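Local coordinates for protein enterotoxin-like toxin X (PDB 5U75) that inhibits phagocytosis and killing by human neutrophils, binding their surface glycoproteins in a sialic acid-dependent way through a V-shaped site for sialyl Lewis X, at residues 118-124 with 149-155; 96-100 with 131-137; 87-93 with 142-148; 66-72 with 154-160. One frame throughout, in Å; residues are numbered along the deposited sequence. Where two conformers were deposited one is given.

Contact 1 of 4, residues 118-124 with 149-155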
# COMPACT_ATOMS: atom_id res chain seq x y z
N ASN A 118 7.91 -7.63 -0.02
CA ASN A 118 6.47 -7.79 0.01
C ASN A 118 5.80 -6.87 1.00
O ASN A 118 6.31 -6.63 2.10
CB ASN A 118 6.09 -9.20 0.37
CG ASN A 118 6.58 -10.20 -0.65
OD1 ASN A 118 6.74 -9.88 -1.83
ND2 ASN A 118 6.86 -11.41 -0.18
N ILE A 119 4.62 -6.42 0.60
CA ILE A 119 3.65 -5.80 1.50
C ILE A 119 2.61 -6.88 1.79
O ILE A 119 2.08 -7.50 0.86
CB ILE A 119 3.00 -4.58 0.82
CG1 ILE A 119 4.06 -3.57 0.38
CG2 ILE A 119 1.99 -3.91 1.76
CD1 ILE A 119 3.57 -2.58 -0.66
N VAL A 120 2.30 -7.13 3.06
CA VAL A 120 1.40 -8.21 3.42
C VAL A 120 0.18 -7.70 4.18
O VAL A 120 0.31 -7.10 5.23
CB VAL A 120 2.12 -9.30 4.25
CG1 VAL A 120 1.17 -10.45 4.57
CG2 VAL A 120 3.36 -9.79 3.50
N ILE A 121 -1.01 -7.99 3.66
CA ILE A 121 -2.25 -7.72 4.34
C ILE A 121 -2.50 -8.92 5.25
O ILE A 121 -2.66 -10.04 4.76
CB ILE A 121 -3.44 -7.56 3.35
CG1 ILE A 121 -3.12 -6.51 2.26
CG2 ILE A 121 -4.70 -7.18 4.10
CD1 ILE A 121 -4.13 -6.46 1.13
N ASN A 122 -2.51 -8.69 6.57
CA ASN A 122 -2.75 -9.74 7.55
C ASN A 122 -4.17 -9.67 8.04
O ASN A 122 -4.65 -8.58 8.38
CB ASN A 122 -1.81 -9.56 8.75
CG ASN A 122 -0.36 -9.65 8.32
OD1 ASN A 122 0.07 -10.68 7.82
ND2 ASN A 122 0.36 -8.55 8.44
N THR A 123 -4.84 -10.81 8.10
CA THR A 123 -6.24 -10.87 8.54
C THR A 123 -6.32 -11.29 10.00
O THR A 123 -5.36 -11.84 10.57
CB THR A 123 -7.15 -11.76 7.67
OG1 THR A 123 -6.99 -13.15 8.00
CG2 THR A 123 -6.89 -11.54 6.19
N LYS A 124 -7.48 -11.05 10.59
CA LYS A 124 -7.62 -11.25 12.04
C LYS A 124 -7.43 -12.70 12.49
O LYS A 124 -6.96 -12.94 13.59
CB LYS A 124 -8.97 -10.71 12.52
CG LYS A 124 -8.98 -9.18 12.47
CD LYS A 124 -10.33 -8.61 12.79
CE LYS A 124 -10.23 -7.10 12.91
NZ LYS A 124 -11.56 -6.53 13.23
N ASP A 149 -13.23 -5.09 7.55
CA ASP A 149 -13.28 -5.40 8.97
C ASP A 149 -12.55 -6.73 9.34
O ASP A 149 -12.41 -7.06 10.52
CB ASP A 149 -14.73 -5.44 9.43
CG ASP A 149 -14.87 -5.53 10.94
OD1 ASP A 149 -14.26 -4.71 11.64
OD2 ASP A 149 -15.56 -6.45 11.42
N ASP A 150 -12.07 -7.46 8.33
CA ASP A 150 -11.28 -8.66 8.52
C ASP A 150 -9.79 -8.37 8.62
O ASP A 150 -9.01 -9.26 8.97
CB ASP A 150 -11.50 -9.65 7.36
CG ASP A 150 -10.94 -11.05 7.64
OD1 ASP A 150 -11.07 -11.52 8.79
OD2 ASP A 150 -10.34 -11.65 6.71
N ILE A 151 -9.38 -7.13 8.34
CA ILE A 151 -7.96 -6.81 8.24
C ILE A 151 -7.40 -6.45 9.61
O ILE A 151 -7.95 -5.59 10.30
CB ILE A 151 -7.70 -5.66 7.27
CG1 ILE A 151 -8.25 -6.04 5.90
CG2 ILE A 151 -6.22 -5.33 7.21
CD1 ILE A 151 -8.36 -4.88 4.95
N LYS A 152 -6.33 -7.13 10.00
CA LYS A 152 -5.63 -6.84 11.25
C LYS A 152 -4.69 -5.65 11.09
O LYS A 152 -4.82 -4.66 11.81
CB LYS A 152 -4.85 -8.06 11.71
CG LYS A 152 -4.09 -7.85 13.01
CD LYS A 152 -3.37 -9.13 13.39
CE LYS A 152 -2.62 -9.00 14.71
NZ LYS A 152 -1.17 -8.76 14.45
N ASN A 153 -3.75 -5.77 10.16
CA ASN A 153 -2.81 -4.71 9.84
C ASN A 153 -2.15 -5.03 8.50
O ASN A 153 -2.46 -6.04 7.88
CB ASN A 153 -1.75 -4.51 10.95
CG ASN A 153 -0.77 -5.67 11.06
OD1 ASN A 153 -0.88 -6.69 10.39
ND2 ASN A 153 0.23 -5.49 11.91
N VAL A 154 -1.23 -4.16 8.08
CA VAL A 154 -0.44 -4.39 6.88
C VAL A 154 1.00 -4.33 7.32
O VAL A 154 1.43 -3.35 7.93
CB VAL A 154 -0.71 -3.33 5.79
CG1 VAL A 154 0.31 -3.42 4.65
CG2 VAL A 154 -2.12 -3.49 5.26
N THR A 155 1.76 -5.39 7.06
CA THR A 155 3.17 -5.37 7.36
C THR A 155 3.98 -5.31 6.08
O THR A 155 3.48 -5.62 5.00
CB THR A 155 3.57 -6.60 8.19
OG1 THR A 155 3.13 -7.80 7.55
CG2 THR A 155 2.94 -6.52 9.57
O HOH W 1 -9.41 -13.49 9.17
O HOH W 2 -11.81 -4.14 12.34
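Val120 and Thr155 form a hydrogen-bonded pair of two antiparallel strands, Val120 N giving the shorter bond, 2.7 Å to Thr155 O and almost straight at 176°. Further along, Asn122 N donates to Asn153 O, and Asn122 O takes Lys152 N at 2.7 Å and, weakly, Asn153 N. Two residues thus face one, a classic beta bulge, after which the register has moved by one residue and Thr123 lies opposite Ile151.

Side-chain hydrogen bonds gather at the Asn122 amide. Its ND2 sits 3.0 Å from Asn153 OD1, somewhat off both amide planes, and 3.0 Å from Thr155 OG1, which lies in the Asn122 amide plane. With Asn122 CG beside its own backbone N (chi1 -60°), the amide leans across to both acceptors.

Apolar contacts occupy the other face, which packs against helix 92-104. Ile119 CG2 presses on Val154 CG1 at 3.4 Å, tight for two methyls, and Ile121 CG1 lies 4.4 Å from Val154 CG2.

Charged and water-mediated contacts finish the end of the strand. The extended Lys124 chain runs along the 149-150 backbone until NZ donates to Asp149 O at 2.9 Å, with a long salt bridge to Asp149 OD1 that a water also spans. A second water joins Thr123 OG1 to Asp150 OD1.

In this beta-grasp sheet the pairing therefore separates an apolar face under the helix from a polar one, where two bonds from one nitrogen fix the rotation of the Asn122 amide.

Contact 2 of 4, residues 96-100 with 131-137. With GAL (beta-D-galactopyranose), chain B; FUC (alpha-L-fucopyranose), chain C.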
# COMPACT_ATOMS: atom_id res chain seq x y z
N ASP A 96 -5.27 -3.23 -2.52
CA ASP A 96 -3.91 -3.10 -3.10
C ASP A 96 -3.61 -1.66 -3.53
O ASP A 96 -2.57 -1.09 -3.19
CB ASP A 96 -3.76 -4.09 -4.27
CG ASP A 96 -2.46 -3.90 -5.03
OD1 ASP A 96 -1.36 -4.21 -4.49
OD2 ASP A 96 -2.56 -3.43 -6.18
N HIS A 97 -4.56 -1.03 -4.22
CA HIS A 97 -4.38 0.34 -4.66
C HIS A 97 -4.16 1.30 -3.52
O HIS A 97 -3.19 2.06 -3.51
CB HIS A 97 -5.56 0.85 -5.50
CG HIS A 97 -5.33 2.23 -6.00
ND1 HIS A 97 -4.60 2.48 -7.14
CD2 HIS A 97 -5.59 3.43 -5.44
CE1 HIS A 97 -4.47 3.79 -7.30
NE2 HIS A 97 -5.06 4.39 -6.27
N ILE A 98 -5.09 1.28 -2.57
CA ILE A 98 -5.06 2.23 -1.46
C ILE A 98 -3.82 2.03 -0.59
O ILE A 98 -3.17 2.99 -0.18
CB ILE A 98 -6.36 2.14 -0.62
CG1 ILE A 98 -7.57 2.54 -1.48
CG2 ILE A 98 -6.26 3.00 0.64
CD1 ILE A 98 -8.91 2.23 -0.87
N ILE A 99 -3.47 0.76 -0.35
CA ILE A 99 -2.27 0.46 0.40
C ILE A 99 -1.02 1.01 -0.29
O ILE A 99 -0.21 1.67 0.36
CB ILE A 99 -2.12 -1.04 0.68
CG1 ILE A 99 -3.17 -1.46 1.71
CG2 ILE A 99 -0.72 -1.39 1.19
CD1 ILE A 99 -3.38 -2.95 1.81
N ARG A 100 -0.86 0.75 -1.58
CA ARG A 100 0.34 1.24 -2.27
C ARG A 100 0.36 2.76 -2.36
O ARG A 100 1.43 3.37 -2.25
CB ARG A 100 0.52 0.58 -3.63
CG ARG A 100 0.63 -0.92 -3.55
CD ARG A 100 1.38 -1.52 -4.73
NE ARG A 100 0.99 -2.89 -4.94
CZ ARG A 100 1.62 -3.78 -5.72
NH1 ARG A 100 2.76 -3.47 -6.33
NH2 ARG A 100 1.11 -4.99 -5.85
N LEU A 131 1.46 -8.77 -1.49
CA LEU A 131 1.63 -7.83 -2.56
C LEU A 131 3.11 -7.63 -2.83
O LEU A 131 3.81 -6.92 -2.09
CB LEU A 131 0.99 -6.48 -2.20
CG LEU A 131 -0.42 -6.55 -1.60
CD1 LEU A 131 -0.83 -5.13 -1.24
CD2 LEU A 131 -1.43 -7.19 -2.54
N GLU A 132 3.58 -8.22 -3.92
CA GLU A 132 4.98 -8.08 -4.32
C GLU A 132 5.23 -6.69 -4.90
O GLU A 132 4.63 -6.33 -5.92
CB GLU A 132 5.34 -9.17 -5.32
CG GLU A 132 5.15 -10.57 -4.81
CD GLU A 132 5.72 -11.61 -5.77
OE1 GLU A 132 6.96 -11.67 -5.85
OE2 GLU A 132 4.93 -12.32 -6.43
N SER A 133 6.14 -5.93 -4.29
CA SER A 133 6.26 -4.51 -4.58
C SER A 133 6.90 -4.15 -5.90
O SER A 133 6.78 -3.04 -6.35
CB SER A 133 7.01 -3.79 -3.45
OG SER A 133 8.37 -4.20 -3.40
N HIS A 134 7.64 -5.08 -6.49
CA HIS A 134 8.43 -4.80 -7.69
C HIS A 134 7.61 -4.82 -8.99
O HIS A 134 8.14 -4.48 -10.06
CB HIS A 134 9.60 -5.81 -7.77
CG HIS A 134 9.18 -7.21 -8.06
ND1 HIS A 134 8.72 -8.07 -7.08
CD2 HIS A 134 9.14 -7.90 -9.22
CE1 HIS A 134 8.45 -9.24 -7.63
NE2 HIS A 134 8.68 -9.16 -8.93
N LYS A 135 6.34 -5.21 -8.91
CA LYS A 135 5.49 -5.33 -10.07
C LYS A 135 4.04 -5.03 -9.68
O LYS A 135 3.70 -5.01 -8.50
CB LYS A 135 5.60 -6.74 -10.67
CG LYS A 135 5.19 -7.87 -9.74
CD LYS A 135 5.37 -9.25 -10.34
CE LYS A 135 4.88 -10.32 -9.38
NZ LYS A 135 5.17 -11.71 -9.82
N GLU A 136 3.19 -4.83 -10.68
CA GLU A 136 1.77 -4.58 -10.45
C GLU A 136 1.08 -5.81 -9.88
O GLU A 136 1.56 -6.93 -10.02
CB GLU A 136 1.09 -4.13 -11.76
CG GLU A 136 1.61 -2.81 -12.27
CD GLU A 136 0.95 -2.37 -13.58
OE1 GLU A 136 -0.29 -2.48 -13.69
OE2 GLU A 136 1.68 -1.91 -14.49
N LEU A 137 -0.05 -5.62 -9.22
CA LEU A 137 -0.91 -6.74 -8.84
C LEU A 137 -1.28 -7.54 -10.08
O LEU A 137 -1.64 -6.95 -11.11
CB LEU A 137 -2.20 -6.22 -8.21
CG LEU A 137 -3.22 -7.22 -7.67
CD1 LEU A 137 -2.70 -7.93 -6.44
CD2 LEU A 137 -4.53 -6.49 -7.35
C1 GAL B . -0.17 -15.71 -6.08
C2 GAL B . -0.34 -16.56 -4.83
C3 GAL B . -0.34 -15.69 -3.58
C4 GAL B . 0.92 -14.81 -3.58
C5 GAL B . 1.04 -14.01 -4.86
C6 GAL B . 2.31 -13.17 -4.85
O2 GAL B . -1.53 -17.34 -4.90
O3 GAL B . -0.41 -16.54 -2.42
O4 GAL B . 2.05 -15.67 -3.39
O5 GAL B . 0.99 -14.87 -6.00
O6 GAL B . 2.44 -12.37 -6.02
C1 FUC C . 3.36 -16.58 -8.96
C2 FUC C . 4.58 -15.75 -8.55
C3 FUC C . 4.57 -15.46 -7.06
C4 FUC C . 4.48 -16.76 -6.28
C5 FUC C . 3.22 -17.50 -6.71
C6 FUC C . 3.04 -18.83 -6.00
O2 FUC C . 4.58 -14.50 -9.24
O3 FUC C . 5.74 -14.72 -6.72
O4 FUC C . 5.66 -17.54 -6.53
O5 FUC C . 3.23 -17.73 -8.12
O HOH W 3 2.37 -7.35 -7.24
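The Asp96 side chain, on helix 92-104, slides past those of Leu131 and Leu137, which run the opposite way: its OD1 lies 3.4 Å from Leu131 CD1 and its OD2 3.5 Å from Leu137 CB. With CG pointing away from the backbone N (chi1 173°), the carboxylate stands between these apolar chains, and Tyr35 supplies a hydroxyl partner to OD2. One turn on, Ile99 brushes Leu131 CD1 with CG2, a loose apolar contact. Arg100 does most of the reaching. Its NE and NH2 grip Asp96 OD1 side-on, at 2.7 and 2.9 Å, arriving from opposite faces of the carboxylate plane while OD1 stays close to the guanidinium plane. NH1 then donates to Lys135 O at 2.8 Å, the carbonyl of the last residue of the type I turn Glu132-Lys135. On the outer side of this turn Glu132 OE2 accepts hydrogen bonds from galactose O6 and fucose O3, both at 2.5 Å, and Lys135 NZ donates to fucose O2 at 2.9 Å. The buried ion pair thus fixes a guanidinium that holds Lys135 O directly and Glu132 O through water, while NH1 also meets the Tyr109 hydroxyl, consistent with a second-shell role behind two glycan-binding side chains.

Contact 3 of 4, residues 87-93 with 142-148. With SIA (N-acetyl-alpha-neuraminic acid), chain D.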
# COMPACT_ATOMS: atom_id res chain seq x y z
N LYS A 87 -16.20 0.11 6.73
CA LYS A 87 -16.49 -1.32 6.89
C LYS A 87 -17.36 -1.79 5.74
O LYS A 87 -18.53 -1.41 5.62
CB LYS A 87 -17.19 -1.62 8.22
CG LYS A 87 -16.28 -1.57 9.42
CD LYS A 87 -17.07 -1.77 10.71
CE LYS A 87 -16.22 -1.48 11.94
NZ LYS A 87 -17.02 -1.77 13.17
N GLU A 88 -16.79 -2.61 4.86
CA GLU A 88 -17.53 -3.14 3.72
C GLU A 88 -16.67 -4.16 3.02
O GLU A 88 -15.47 -4.23 3.27
CB GLU A 88 -17.90 -2.05 2.70
CG GLU A 88 -16.73 -1.32 2.10
CD GLU A 88 -17.14 -0.15 1.21
OE1 GLU A 88 -18.32 -0.02 0.83
OE2 GLU A 88 -16.26 0.64 0.87
N VAL A 89 -17.29 -4.90 2.10
CA VAL A 89 -16.55 -5.83 1.24
C VAL A 89 -16.06 -5.03 0.04
O VAL A 89 -16.85 -4.38 -0.65
CB VAL A 89 -17.41 -7.05 0.85
CG1 VAL A 89 -16.63 -7.99 -0.05
CG2 VAL A 89 -17.85 -7.79 2.10
N VAL A 90 -14.74 -5.06 -0.16
CA VAL A 90 -14.06 -4.38 -1.25
C VAL A 90 -13.27 -5.43 -2.04
O VAL A 90 -13.20 -6.59 -1.64
CB VAL A 90 -13.12 -3.24 -0.77
CG1 VAL A 90 -13.88 -2.21 0.07
CG2 VAL A 90 -11.93 -3.78 0.03
N THR A 91 -12.72 -5.02 -3.18
CA THR A 91 -11.87 -5.91 -3.97
C THR A 91 -10.42 -5.75 -3.55
O THR A 91 -9.99 -4.71 -3.01
CB THR A 91 -11.97 -5.66 -5.49
OG1 THR A 91 -11.46 -4.38 -5.82
CG2 THR A 91 -13.43 -5.80 -5.98
N LEU A 92 -9.65 -6.81 -3.81
CA LEU A 92 -8.20 -6.75 -3.66
C LEU A 92 -7.57 -5.68 -4.56
O LEU A 92 -6.60 -5.03 -4.18
CB LEU A 92 -7.58 -8.13 -3.86
CG LEU A 92 -6.06 -8.23 -3.67
CD1 LEU A 92 -5.63 -7.66 -2.32
CD2 LEU A 92 -5.66 -9.69 -3.80
N LYS A 93 -8.15 -5.43 -5.75
CA LYS A 93 -7.64 -4.36 -6.59
C LYS A 93 -7.71 -3.04 -5.84
O LYS A 93 -6.77 -2.25 -5.84
CB LYS A 93 -8.38 -4.27 -7.92
CG LYS A 93 -7.80 -3.22 -8.85
CD LYS A 93 -8.56 -3.17 -10.18
CE LYS A 93 -7.85 -2.28 -11.17
NZ LYS A 93 -8.79 -1.92 -12.29
N GLU A 142 -7.56 -9.33 -9.12
CA GLU A 142 -8.27 -8.06 -8.95
C GLU A 142 -9.61 -8.16 -8.27
O GLU A 142 -9.99 -7.24 -7.56
CB GLU A 142 -8.44 -7.36 -10.28
CG GLU A 142 -7.12 -6.82 -10.81
CD GLU A 142 -7.25 -6.19 -12.18
OE1 GLU A 142 -8.37 -6.10 -12.72
OE2 GLU A 142 -6.21 -5.76 -12.70
N ASN A 143 -10.33 -9.25 -8.49
CA ASN A 143 -11.72 -9.37 -8.02
C ASN A 143 -11.93 -10.14 -6.72
O ASN A 143 -13.08 -10.38 -6.31
CB ASN A 143 -12.57 -9.98 -9.14
CG ASN A 143 -12.53 -9.13 -10.41
OD1 ASN A 143 -12.63 -7.91 -10.36
ND2 ASN A 143 -12.37 -9.78 -11.55
N VAL A 144 -10.84 -10.51 -6.05
CA VAL A 144 -10.91 -11.23 -4.78
C VAL A 144 -11.58 -10.31 -3.77
O VAL A 144 -11.22 -9.14 -3.68
CB VAL A 144 -9.51 -11.65 -4.30
CG1 VAL A 144 -9.53 -12.20 -2.86
CG2 VAL A 144 -8.92 -12.70 -5.25
N GLU A 145 -12.55 -10.83 -3.03
CA GLU A 145 -13.39 -10.03 -2.15
C GLU A 145 -12.89 -10.11 -0.71
O GLU A 145 -12.67 -11.20 -0.18
CB GLU A 145 -14.85 -10.48 -2.27
CG GLU A 145 -15.46 -10.13 -3.62
CD GLU A 145 -16.93 -10.53 -3.77
OE1 GLU A 145 -17.54 -11.01 -2.80
OE2 GLU A 145 -17.47 -10.35 -4.88
N ILE A 146 -12.72 -8.94 -0.11
CA ILE A 146 -12.16 -8.79 1.23
C ILE A 146 -13.02 -7.82 2.05
O ILE A 146 -13.25 -6.67 1.64
CB ILE A 146 -10.72 -8.22 1.16
CG1 ILE A 146 -9.79 -9.21 0.42
CG2 ILE A 146 -10.18 -7.91 2.56
CD1 ILE A 146 -8.45 -8.66 0.03
N ASN A 147 -13.48 -8.28 3.21
CA ASN A 147 -14.19 -7.41 4.14
C ASN A 147 -13.12 -6.62 4.88
O ASN A 147 -12.23 -7.20 5.52
CB ASN A 147 -15.04 -8.24 5.09
CG ASN A 147 -15.98 -7.38 5.94
OD1 ASN A 147 -15.61 -6.29 6.38
ND2 ASN A 147 -17.17 -7.89 6.19
N THR A 148 -13.18 -5.30 4.79
CA THR A 148 -12.16 -4.45 5.44
C THR A 148 -12.12 -4.65 6.96
O THR A 148 -11.11 -4.40 7.58
CB THR A 148 -12.39 -2.94 5.14
OG1 THR A 148 -13.69 -2.57 5.60
CG2 THR A 148 -12.28 -2.65 3.68
C1 SIA D . -0.76 -14.81 -0.82
C2 SIA D . -1.29 -16.15 -1.36
C3 SIA D . -1.36 -17.23 -0.27
C4 SIA D . -2.45 -16.92 0.75
C5 SIA D . -3.81 -16.63 0.10
C6 SIA D . -3.63 -15.58 -0.99
C7 SIA D . -4.85 -15.23 -1.85
C8 SIA D . -4.46 -14.29 -2.99
C9 SIA D . -5.69 -13.64 -3.61
C10 SIA D . -6.06 -16.44 1.02
C11 SIA D . -6.92 -15.89 2.12
N5 SIA D . -4.75 -16.17 1.11
O1A SIA D . 0.11 -14.82 0.06
O1B SIA D . -1.21 -13.73 -1.33
O4 SIA D . -2.63 -17.98 1.69
O6 SIA D . -2.62 -15.97 -1.91
O7 SIA D . -5.49 -16.42 -2.33
O8 SIA D . -3.62 -13.23 -2.52
O9 SIA D . -5.32 -13.10 -4.87
O10 SIA D . -6.56 -17.08 0.09
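The carboxylate of Glu142 has the aliphatic part of Lys93 over one face, Lys93 CD standing 3.9 Å from Glu142 CD. The two extended chains run side by side in the same direction, and Lys93 NZ stays 4.2 Å from Glu142 OE1, opposite charges near each other but beyond a salt bridge. At the far end, methyl CG2 of Val89 lies to one side of the Asn147 amide plane, beyond its rim, 4.1 Å from Asn147 ND2, while Asn147 OD1 takes the backbone N of Asp149. Between these ends, strands 89-91 and 145-147 make a small antiparallel two-stranded sheet beside the main beta-grasp sheet, with Val90 N to Ile146 O and Ile146 N to Val90 O both 2.8 Å and nearly straight. The pairing runs on into helix 92-104: Thr91 is the N-cap, its OG1 bonded to Glu94 N, and Leu92 N and Lys93 N reach back to Val144 O and Glu142 O. On the face that carries Val90 and Ile146, Leu92 CD1 meets Ile146 CD1 at 3.8 Å. Leu92 CG lies opposite the backbone N (chi1 -178°), and the other branch faces the ligand: Leu92 CD2 and Val144 CG2 each come within 3.6 Å of sialic acid O9, both touching the end of its glycerol tail.

Contact 4 of 4, residues 66-72 with 154-160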
# COMPACT_ATOMS: atom_id res chain seq x y z
N LEU A 66 -0.13 0.52 8.79
CA LEU A 66 0.97 -0.01 7.98
C LEU A 66 2.18 -0.03 8.91
O LEU A 66 2.63 1.03 9.35
CB LEU A 66 1.19 0.85 6.75
CG LEU A 66 0.25 0.56 5.57
CD1 LEU A 66 -1.23 0.60 5.92
CD2 LEU A 66 0.55 1.52 4.44
N GLU A 67 2.69 -1.22 9.20
CA GLU A 67 3.75 -1.41 10.19
C GLU A 67 4.89 -2.17 9.52
O GLU A 67 4.76 -3.35 9.22
CB GLU A 67 3.20 -2.19 11.40
CG GLU A 67 2.02 -1.51 12.07
CD GLU A 67 1.53 -2.27 13.29
OE1 GLU A 67 0.30 -2.42 13.44
OE2 GLU A 67 2.38 -2.72 14.10
N GLY A 68 5.99 -1.49 9.25
CA GLY A 68 7.07 -2.12 8.52
C GLY A 68 8.28 -1.26 8.34
O GLY A 68 8.41 -0.20 8.98
N THR A 69 9.14 -1.71 7.44
CA THR A 69 10.39 -1.06 7.14
C THR A 69 10.59 -0.88 5.63
O THR A 69 10.17 -1.71 4.82
CB THR A 69 11.58 -1.87 7.70
OG1 THR A 69 11.52 -3.21 7.22
CG2 THR A 69 11.52 -1.91 9.23
N TYR A 70 11.22 0.24 5.31
CA TYR A 70 11.66 0.59 3.97
C TYR A 70 13.16 0.88 4.12
O TYR A 70 13.55 1.84 4.76
CB TYR A 70 10.93 1.83 3.47
CG TYR A 70 11.31 2.30 2.08
CD1 TYR A 70 11.38 1.41 1.01
CD2 TYR A 70 11.56 3.65 1.82
CE1 TYR A 70 11.72 1.84 -0.26
CE2 TYR A 70 11.88 4.08 0.55
CZ TYR A 70 11.94 3.16 -0.49
OH TYR A 70 12.26 3.59 -1.74
N THR A 71 13.99 0.01 3.55
CA THR A 71 15.44 0.08 3.77
C THR A 71 16.07 0.51 2.47
O THR A 71 15.90 -0.17 1.47
CB THR A 71 15.97 -1.29 4.22
OG1 THR A 71 15.30 -1.70 5.41
CG2 THR A 71 17.49 -1.22 4.53
N VAL A 72 16.76 1.65 2.47
CA VAL A 72 17.38 2.20 1.27
C VAL A 72 18.89 2.15 1.43
O VAL A 72 19.43 2.72 2.39
CB VAL A 72 16.94 3.64 0.98
CG1 VAL A 72 17.55 4.15 -0.31
CG2 VAL A 72 15.41 3.72 0.89
N VAL A 154 -1.23 -4.16 8.08
CA VAL A 154 -0.44 -4.39 6.88
C VAL A 154 1.00 -4.33 7.32
O VAL A 154 1.43 -3.35 7.93
CB VAL A 154 -0.71 -3.33 5.79
CG1 VAL A 154 0.31 -3.42 4.65
CG2 VAL A 154 -2.12 -3.49 5.26
N THR A 155 1.76 -5.39 7.06
CA THR A 155 3.17 -5.37 7.36
C THR A 155 3.98 -5.31 6.08
O THR A 155 3.48 -5.62 5.00
CB THR A 155 3.57 -6.60 8.19
OG1 THR A 155 3.13 -7.80 7.55
CG2 THR A 155 2.94 -6.52 9.57
N PHE A 156 5.24 -4.88 6.18
CA PHE A 156 6.09 -4.87 5.00
C PHE A 156 7.55 -4.79 5.34
O PHE A 156 7.91 -4.21 6.36
CB PHE A 156 5.76 -3.66 4.09
CG PHE A 156 5.82 -2.33 4.78
CD1 PHE A 156 4.76 -1.87 5.56
CD2 PHE A 156 6.92 -1.51 4.62
CE1 PHE A 156 4.82 -0.64 6.19
CE2 PHE A 156 6.99 -0.27 5.25
CZ PHE A 156 5.93 0.17 6.04
N GLU A 157 8.37 -5.34 4.44
CA GLU A 157 9.83 -5.22 4.51
C GLU A 157 10.29 -4.95 3.09
O GLU A 157 10.48 -5.89 2.31
CB GLU A 157 10.47 -6.52 5.01
CG GLU A 157 9.85 -7.07 6.28
CD GLU A 157 10.44 -8.41 6.68
OE1 GLU A 157 11.02 -9.09 5.81
OE2 GLU A 157 10.29 -8.79 7.86
N LEU A 158 10.44 -3.68 2.76
CA LEU A 158 10.78 -3.27 1.42
C LEU A 158 12.21 -2.76 1.38
O LEU A 158 12.71 -2.16 2.34
CB LEU A 158 9.81 -2.19 0.97
CG LEU A 158 8.33 -2.62 0.99
CD1 LEU A 158 7.49 -1.48 0.43
CD2 LEU A 158 8.09 -3.90 0.20
N VAL A 159 12.85 -3.01 0.23
CA VAL A 159 14.25 -2.68 0.03
C VAL A 159 14.42 -1.95 -1.30
O VAL A 159 13.88 -2.38 -2.32
CB VAL A 159 15.11 -3.97 0.05
CG1 VAL A 159 16.55 -3.69 -0.39
CG2 VAL A 159 15.09 -4.59 1.44
N LYS A 160 15.14 -0.83 -1.27
CA LYS A 160 15.61 -0.17 -2.47
C LYS A 160 17.15 -0.18 -2.38
O LYS A 160 17.74 0.47 -1.53
CB LYS A 160 15.05 1.23 -2.59
CG LYS A 160 15.29 1.82 -3.98
CD LYS A 160 14.41 3.03 -4.25
CE LYS A 160 14.98 4.29 -3.64
NZ LYS A 160 16.11 4.87 -4.43
O HOH W 4 13.08 -3.26 4.94
O HOH W 5 9.93 -4.76 8.94
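Phe156 lays its ring flat against Gly68, whose CA sits 3.5 Å from the ring centroid and only 10° off the normal, a CH-pi contact over the face. With Phe156 CG between its backbone N and carbonyl carbon (chi1 55°), the ring swings across to the neighbouring strand, where its edge at CE1 meets Leu66 CB at 4.0 Å. Leu66 in turn runs beside Val154, both pointing the same way toward helix 92-104, and His103 of that helix meets the Phe156 ring edge-to-face. Next along, Leu158 CB comes to the edge of the Tyr70 ring, 3.9 Å from Tyr70 CD1. These residues belong to the parallel pair of inner strands of the beta-grasp sheet, its first and last along the chain, 61-72 beside the middle strand 151-160 in the order 2-1-5-3-4. Their backbones alternate bonds such as Leu158 N to Thr69 O, 2.9 Å and nearly straight at 177°, whereas Phe156 N reaches Glu67 O only weakly. Toward the strand ends, Lys160 bends past Tyr70 OH, its CD 3.4 Å from that oxygen, on the way to a salt bridge with Asp164. On the reverse face one water joins Thr69 OG1 and Thr71 OG1, 2.8 Å from each, and donates to Leu158 O.

From the N terminus, residues 66-72 come first and find their partner last, at 154-160, so contact 4 closes the widest loop and encloses the other three. Within it, 87-93 returns at 142-148 (contact 3), and contact 2, from helix 92-104 to the turn after strand 128-132, nests inside that loop. Contact 1 crosses both: 118-124 starts inside their loops and pairs beyond them at 149-155. Contacts 1 and 4 share Val154 and Thr155 on strand 151-160, joining strands 61-72 and 118-123 to its two sides. Contacts 2 and 3 share helix 92-104 and meet through Leu137 and Lys93, linking the helix to both glycan-lining segments.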